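PDB 1AGQ: glial cell-derived neurotrophic factor from Rattus norvegicus, which acts as a secreted neurotrophic growth factor of the cystine-knot class, probably supporting neurons by binding and activating cell-surface receptors. Local coordinates for residues C42-I47 with I65-S70; H48-D53 with K61-F66. One frame throughout, in Å; residues are numbered along the deposited sequence.

Contact 1 of 2, residues C42-I47 with I65-S70; sequences CVLTAI and IFRYCS
Thr45 lies against one face of the Tyr68 ring, its CB 3.8 Å from the ring centroid and 21° off the normal, a CH-pi contact between cross-strand neighbours. The ring stands there because Tyr68 CG sits between the backbone N and the carbonyl carbon (chi1 64°), which lays it alongside the Thr45 side chain. Farther along the same face of the ribbon, Ile47 CG2 touches the edge of the Phe66 ring at CD2, 3.7 Å away. On the reverse face Leu44 and Arg67 cross: CD1 of Leu44 rests on Arg67 CB at 3.8 Å, while its other methyl, CD2, lies over one face of the guanidinium. The charge itself is engaged elsewhere, in a salt bridge with Asp109. Ala46 CB continues this face, meeting Ile65 CG2 at 3.7 Å.

Six backbone hydrogen bonds join the strands through the pairs Val43-Ser70, Thr45-Tyr68 and Ile47-Phe66, and the CA-H groups of the intervening residues add contacts to carbonyls, as in Cys69 CA to Val43 O at 3.4 Å. At the polar edge a water accepts from Ser70 OG and donates to Tyr68 O; its modelled approaches to Val43 O and Thr45 OG1 are too short to be trusted. Tyr68 OH bonds His48 NE2 of the second subunit.

Cys42 is disulfide-bonded to Cys103, and Cys69 to Cys132. A two-stranded antiparallel ribbon tied in this way to a second cysteine-bearing hairpin is characteristic of the cystine-knot fold of the TGF-beta superfamily.

Contact 2 of 2, residues H48-D53 with K61-F66; sequences HLNVTD and KEELIF
Leu49 and Leu64 form the hydrogen-bonded pair of this antiparallel contact, with Leu49 N reaching Leu64 O at 2.8 Å and Leu64 N returning the bond to Leu49 O. Beyond the end of the strand, Val51 N donates to Glu62 O, and that carbonyl also takes a bond from a water held by Thr52 N. The turn is braced from within: Asp53 OD2 receives Asn50 N from above its carboxylate plane, at 2.8 Å.

The polar side chains share one face. With chi1 at 174°, trans to the main-chain nitrogen, the His48 ring is carried diagonally across to Glu63, whose OE1 lies at the ring edge, 2.8 Å from NE2. The bond is weak, bent to 127°, with ring and carboxylate planes 70° apart. Asn50 runs alongside the same glutamate, ND2 standing 3.2 Å from OE2 of Glu63.

The apolar contacts gather round Leu49 and Leu64. Leu49 CD1 lies against Phe66 CB at 3.7 Å, and Leu64 CD2 meets Val51 CG2, which past the strand end also touches the aliphatic part of Glu62. On the face of His48 and Glu63, Ile65 CD1 packs on His48 CB at 3.9 Å.

Val51 and Glu62 pack on the strand 112-115 of the same chain through Phe114, and Leu112 joins on the Glu62 side. Farther along the ribbon, Leu49 and Phe66 both pack on Leu87 in the helix 79-89 of the third subunit.

Contacts 1 and 2 are successive lengths of one two-stranded antiparallel sheet, made by strands 43-50 and 63-70, with their centres about 14 Å apart. The chain runs outward through 42-47 and 48-53, turns, and comes back through 61-66 and 65-70, so contact 2 lies nearer the turn and contact 1 nearer the disulfides; Ile65 and Phe66 belong to both. The centre of contact 1 is about 8 Å from that of the chain, against about 17 Å for contact 2. The long hairpin thus reaches from the knot toward the strand 112-115. Both contacts touch the third subunit, so parts of the hairpin near the knot and near the turn both take part in that interface.

Contact 1 of 2, residues C42-I47 with I65-S70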
loop_
_atom_site.group_PDB
_atom_site.type_symbol
_atom_site.label_atom_id
_atom_site.label_comp_id
_atom_site.label_asym_id
_atom_site.label_seq_id
_atom_site.Cartn_x
_atom_site.Cartn_y
_atom_site.Cartn_z
ATOM N N CYS B 42 2.038 0.327 5.943
ATOM C CA CYS B 42 1.749 1.730 6.247
ATOM C C CYS B 42 0.590 2.093 5.324
ATOM O O CYS B 42 0.792 2.356 4.131
ATOM C CB CYS B 42 2.981 2.594 5.942
ATOM S SG CYS B 42 2.757 4.389 6.199
ATOM N N VAL B 43 -0.623 2.103 5.869
ATOM C CA VAL B 43 -1.802 2.348 5.048
ATOM C C VAL B 43 -2.696 3.501 5.477
ATOM O O VAL B 43 -2.669 3.937 6.621
ATOM C CB VAL B 43 -2.676 1.077 4.946
ATOM C CG1 VAL B 43 -1.797 -0.158 4.774
ATOM C CG2 VAL B 43 -3.511 0.918 6.172
ATOM N N LEU B 44 -3.480 3.969 4.517
ATOM C CA LEU B 44 -4.401 5.071 4.707
ATOM C C LEU B 44 -5.727 4.465 5.141
ATOM O O LEU B 44 -6.174 3.469 4.573
ATOM C CB LEU B 44 -4.553 5.803 3.381
ATOM C CG LEU B 44 -5.311 7.125 3.293
ATOM C CD1 LEU B 44 -4.579 8.199 4.045
ATOM C CD2 LEU B 44 -5.453 7.513 1.844
ATOM N N THR B 45 -6.330 5.040 6.174
ATOM C CA THR B 45 -7.605 4.538 6.678
ATOM C C THR B 45 -8.569 5.715 6.703
ATOM O O THR B 45 -8.201 6.804 7.159
ATOM C CB THR B 45 -7.471 3.982 8.101
ATOM O OG1 THR B 45 -6.593 2.856 8.088
ATOM C CG2 THR B 45 -8.840 3.498 8.624
ATOM N N ALA B 46 -9.789 5.500 6.209
ATOM C CA ALA B 46 -10.793 6.564 6.173
ATOM C C ALA B 46 -11.938 6.349 7.176
ATOM O O ALA B 46 -12.361 5.218 7.456
ATOM C CB ALA B 46 -11.355 6.676 4.764
ATOM N N ILE B 47 -12.444 7.457 7.708
ATOM C CA ILE B 47 -13.572 7.401 8.622
ATOM C C ILE B 47 -14.449 8.630 8.360
ATOM O O ILE B 47 -13.961 9.757 8.321
ATOM C CB ILE B 47 -13.113 7.350 10.113
ATOM C CG1 ILE B 47 -14.335 7.314 11.030
ATOM C CG2 ILE B 47 -12.174 8.486 10.422
ATOM C CD1 ILE B 47 -14.027 6.767 12.404
ATOM N N ILE B 65 -14.589 13.153 5.348
ATOM C CA ILE B 65 -13.989 11.839 5.387
ATOM C C ILE B 65 -12.601 12.163 5.979
ATOM O O ILE B 65 -11.794 12.835 5.342
ATOM C CB ILE B 65 -13.786 11.253 3.985
ATOM C CG1 ILE B 65 -15.119 11.164 3.235
ATOM C CG2 ILE B 65 -13.171 9.884 4.116
ATOM C CD1 ILE B 65 -16.113 10.228 3.886
ATOM N N PHE B 66 -12.343 11.747 7.210
ATOM C CA PHE B 66 -11.048 12.021 7.804
ATOM C C PHE B 66 -10.195 10.795 7.489
ATOM O O PHE B 66 -10.663 9.667 7.621
ATOM C CB PHE B 66 -11.189 12.205 9.310
ATOM C CG PHE B 66 -9.881 12.151 10.055
ATOM C CD1 PHE B 66 -8.994 13.213 9.999
ATOM C CD2 PHE B 66 -9.534 11.022 10.793
ATOM C CE1 PHE B 66 -7.777 13.159 10.662
ATOM C CE2 PHE B 66 -8.309 10.963 11.459
ATOM C CZ PHE B 66 -7.434 12.033 11.388
ATOM N N ARG B 67 -8.963 11.011 7.039
ATOM C CA ARG B 67 -8.089 9.879 6.747
ATOM C C ARG B 67 -6.805 9.978 7.548
ATOM O O ARG B 67 -6.258 11.050 7.735
ATOM C CB ARG B 67 -7.787 9.812 5.253
ATOM C CG ARG B 67 -9.067 9.660 4.453
ATOM C CD ARG B 67 -8.763 9.241 3.033
ATOM N NE ARG B 67 -8.153 10.331 2.280
ATOM C CZ ARG B 67 -8.038 10.329 0.958
ATOM N NH1 ARG B 67 -8.489 9.289 0.269
ATOM N NH2 ARG B 67 -7.512 11.372 0.319
ATOM N N TYR B 68 -6.369 8.838 8.069
ATOM C CA TYR B 68 -5.163 8.814 8.867
ATOM C C TYR B 68 -4.284 7.666 8.414
ATOM O O TYR B 68 -4.766 6.723 7.789
ATOM C CB TYR B 68 -5.512 8.681 10.355
ATOM C CG TYR B 68 -6.201 7.397 10.738
ATOM C CD1 TYR B 68 -7.576 7.264 10.608
ATOM C CD2 TYR B 68 -5.484 6.325 11.282
ATOM C CE1 TYR B 68 -8.238 6.101 11.016
ATOM C CE2 TYR B 68 -6.146 5.146 11.695
ATOM C CZ TYR B 68 -7.522 5.045 11.559
ATOM O OH TYR B 68 -8.190 3.879 11.922
ATOM N N CYS B 69 -2.998 7.776 8.743
ATOM C CA CYS B 69 -1.970 6.804 8.387
ATOM C C CYS B 69 -1.546 5.988 9.601
ATOM O O CYS B 69 -1.388 6.515 10.716
ATOM C CB CYS B 69 -0.753 7.551 7.832
ATOM S SG CYS B 69 -1.103 8.561 6.375
ATOM N N SER B 70 -1.375 4.692 9.392
ATOM C CA SER B 70 -0.950 3.812 10.463
ATOM C C SER B 70 -0.430 2.509 9.883
ATOM O O SER B 70 -0.824 2.105 8.792
ATOM C CB SER B 70 -2.107 3.545 11.429
ATOM O OG SER B 70 -3.124 2.765 10.829
HETATM O O HOH W 1 -4.345 3.734 8.359
#

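Contact 2 of 2, residues H48-D53 with K61-F66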
loop_
_atom_site.group_PDB
_atom_site.type_symbol
_atom_site.label_atom_id
_atom_site.label_comp_id
_atom_site.label_asym_id
_atom_site.label_seq_id
_atom_site.Cartn_x
_atom_site.Cartn_y
_atom_site.Cartn_z
ATOM N N HIS B 48 -15.727 8.398 8.105
ATOM C CA HIS B 48 -16.631 9.511 7.858
ATOM C C HIS B 48 -16.992 10.081 9.220
ATOM O O HIS B 48 -17.458 9.350 10.090
ATOM C CB HIS B 48 -17.897 9.047 7.146
ATOM C CG HIS B 48 -18.922 10.132 7.006
ATOM N ND1 HIS B 48 -20.257 9.942 7.275
ATOM C CD2 HIS B 48 -18.783 11.440 6.676
ATOM C CE1 HIS B 48 -20.901 11.085 7.120
ATOM N NE2 HIS B 48 -20.033 12.009 6.758
ATOM N N LEU B 49 -16.761 11.375 9.409
ATOM C CA LEU B 49 -17.039 12.023 10.681
ATOM C C LEU B 49 -17.758 13.347 10.489
ATOM O O LEU B 49 -17.815 13.889 9.397
ATOM C CB LEU B 49 -15.736 12.306 11.435
ATOM C CG LEU B 49 -14.754 11.185 11.824
ATOM C CD1 LEU B 49 -13.442 11.808 12.252
ATOM C CD2 LEU B 49 -15.329 10.346 12.940
ATOM N N ASN B 50 -18.316 13.859 11.578
ATOM C CA ASN B 50 -18.957 15.161 11.547
ATOM C C ASN B 50 -17.828 16.051 12.020
ATOM O O ASN B 50 -17.063 15.662 12.887
ATOM C CB ASN B 50 -20.101 15.232 12.560
ATOM C CG ASN B 50 -21.220 14.281 12.227
ATOM O OD1 ASN B 50 -21.649 13.505 13.098
ATOM N ND2 ASN B 50 -21.699 14.312 11.010
ATOM N N VAL B 51 -17.708 17.243 11.462
ATOM C CA VAL B 51 -16.657 18.123 11.924
ATOM C C VAL B 51 -16.784 18.315 13.440
ATOM O O VAL B 51 -15.801 18.581 14.119
ATOM C CB VAL B 51 -16.726 19.461 11.196
ATOM C CG1 VAL B 51 -15.826 20.490 11.882
ATOM C CG2 VAL B 51 -16.296 19.247 9.756
ATOM N N THR B 52 -17.993 18.168 13.975
ATOM C CA THR B 52 -18.164 18.304 15.418
ATOM C C THR B 52 -17.554 17.093 16.151
ATOM O O THR B 52 -17.279 17.162 17.343
ATOM C CB THR B 52 -19.668 18.489 15.794
ATOM O OG1 THR B 52 -20.462 17.434 15.225
ATOM C CG2 THR B 52 -20.174 19.810 15.252
ATOM N N ASP B 53 -17.326 15.990 15.436
ATOM C CA ASP B 53 -16.720 14.786 16.028
ATOM C C ASP B 53 -15.220 15.002 16.299
ATOM O O ASP B 53 -14.613 14.264 17.074
ATOM C CB ASP B 53 -16.826 13.573 15.083
ATOM C CG ASP B 53 -18.216 12.963 15.023
ATOM O OD1 ASP B 53 -18.951 12.997 16.033
ATOM O OD2 ASP B 53 -18.568 12.431 13.945
ATOM N N LYS B 61 -22.681 21.620 10.827
ATOM C CA LYS B 61 -23.247 20.366 10.335
ATOM C C LYS B 61 -22.268 19.774 9.306
ATOM O O LYS B 61 -22.516 18.727 8.715
ATOM C CB LYS B 61 -24.595 20.611 9.659
ATOM N N GLU B 62 -21.154 20.460 9.110
ATOM C CA GLU B 62 -20.145 20.021 8.155
ATOM C C GLU B 62 -19.681 18.591 8.478
ATOM O O GLU B 62 -19.542 18.220 9.640
ATOM C CB GLU B 62 -18.970 20.994 8.197
ATOM C CG GLU B 62 -18.015 20.898 7.013
ATOM C CD GLU B 62 -18.561 21.575 5.764
ATOM O OE1 GLU B 62 -19.580 22.296 5.875
ATOM O OE2 GLU B 62 -17.976 21.386 4.673
ATOM N N GLU B 63 -19.494 17.787 7.441
ATOM C CA GLU B 63 -19.025 16.411 7.605
ATOM C C GLU B 63 -17.776 16.273 6.764
ATOM O O GLU B 63 -17.505 17.109 5.902
ATOM C CB GLU B 63 -20.049 15.411 7.077
ATOM C CG GLU B 63 -21.388 15.467 7.771
ATOM C CD GLU B 63 -22.299 14.329 7.362
ATOM O OE1 GLU B 63 -22.137 13.800 6.238
ATOM O OE2 GLU B 63 -23.180 13.969 8.170
ATOM N N LEU B 64 -17.025 15.203 6.988
ATOM C CA LEU B 64 -15.842 14.991 6.204
ATOM C C LEU B 64 -15.381 13.563 6.330
ATOM O O LEU B 64 -15.774 12.833 7.251
ATOM C CB LEU B 64 -14.718 15.935 6.669
ATOM C CG LEU B 64 -13.964 15.475 7.921
ATOM C CD1 LEU B 64 -12.614 16.174 8.035
ATOM C CD2 LEU B 64 -14.821 15.768 9.133
ATOM N N ILE B 65 -14.589 13.153 5.348
ATOM C CA ILE B 65 -13.989 11.839 5.387
ATOM C C ILE B 65 -12.601 12.163 5.979
ATOM O O ILE B 65 -11.794 12.835 5.342
ATOM C CB ILE B 65 -13.786 11.253 3.985
ATOM C CG1 ILE B 65 -15.119 11.164 3.235
ATOM C CG2 ILE B 65 -13.171 9.884 4.116
ATOM C CD1 ILE B 65 -16.113 10.228 3.886
ATOM N N PHE B 66 -12.343 11.747 7.210
ATOM C CA PHE B 66 -11.048 12.021 7.804
ATOM C C PHE B 66 -10.195 10.795 7.489
ATOM O O PHE B 66 -10.663 9.667 7.621
ATOM C CB PHE B 66 -11.189 12.205 9.310
ATOM C CG PHE B 66 -9.881 12.151 10.055
ATOM C CD1 PHE B 66 -8.994 13.213 9.999
ATOM C CD2 PHE B 66 -9.534 11.022 10.793
ATOM C CE1 PHE B 66 -7.777 13.159 10.662
ATOM C CE2 PHE B 66 -8.309 10.963 11.459
ATOM C CZ PHE B 66 -7.434 12.033 11.388
HETATM O O HOH W 2 -20.458 18.357 12.313
#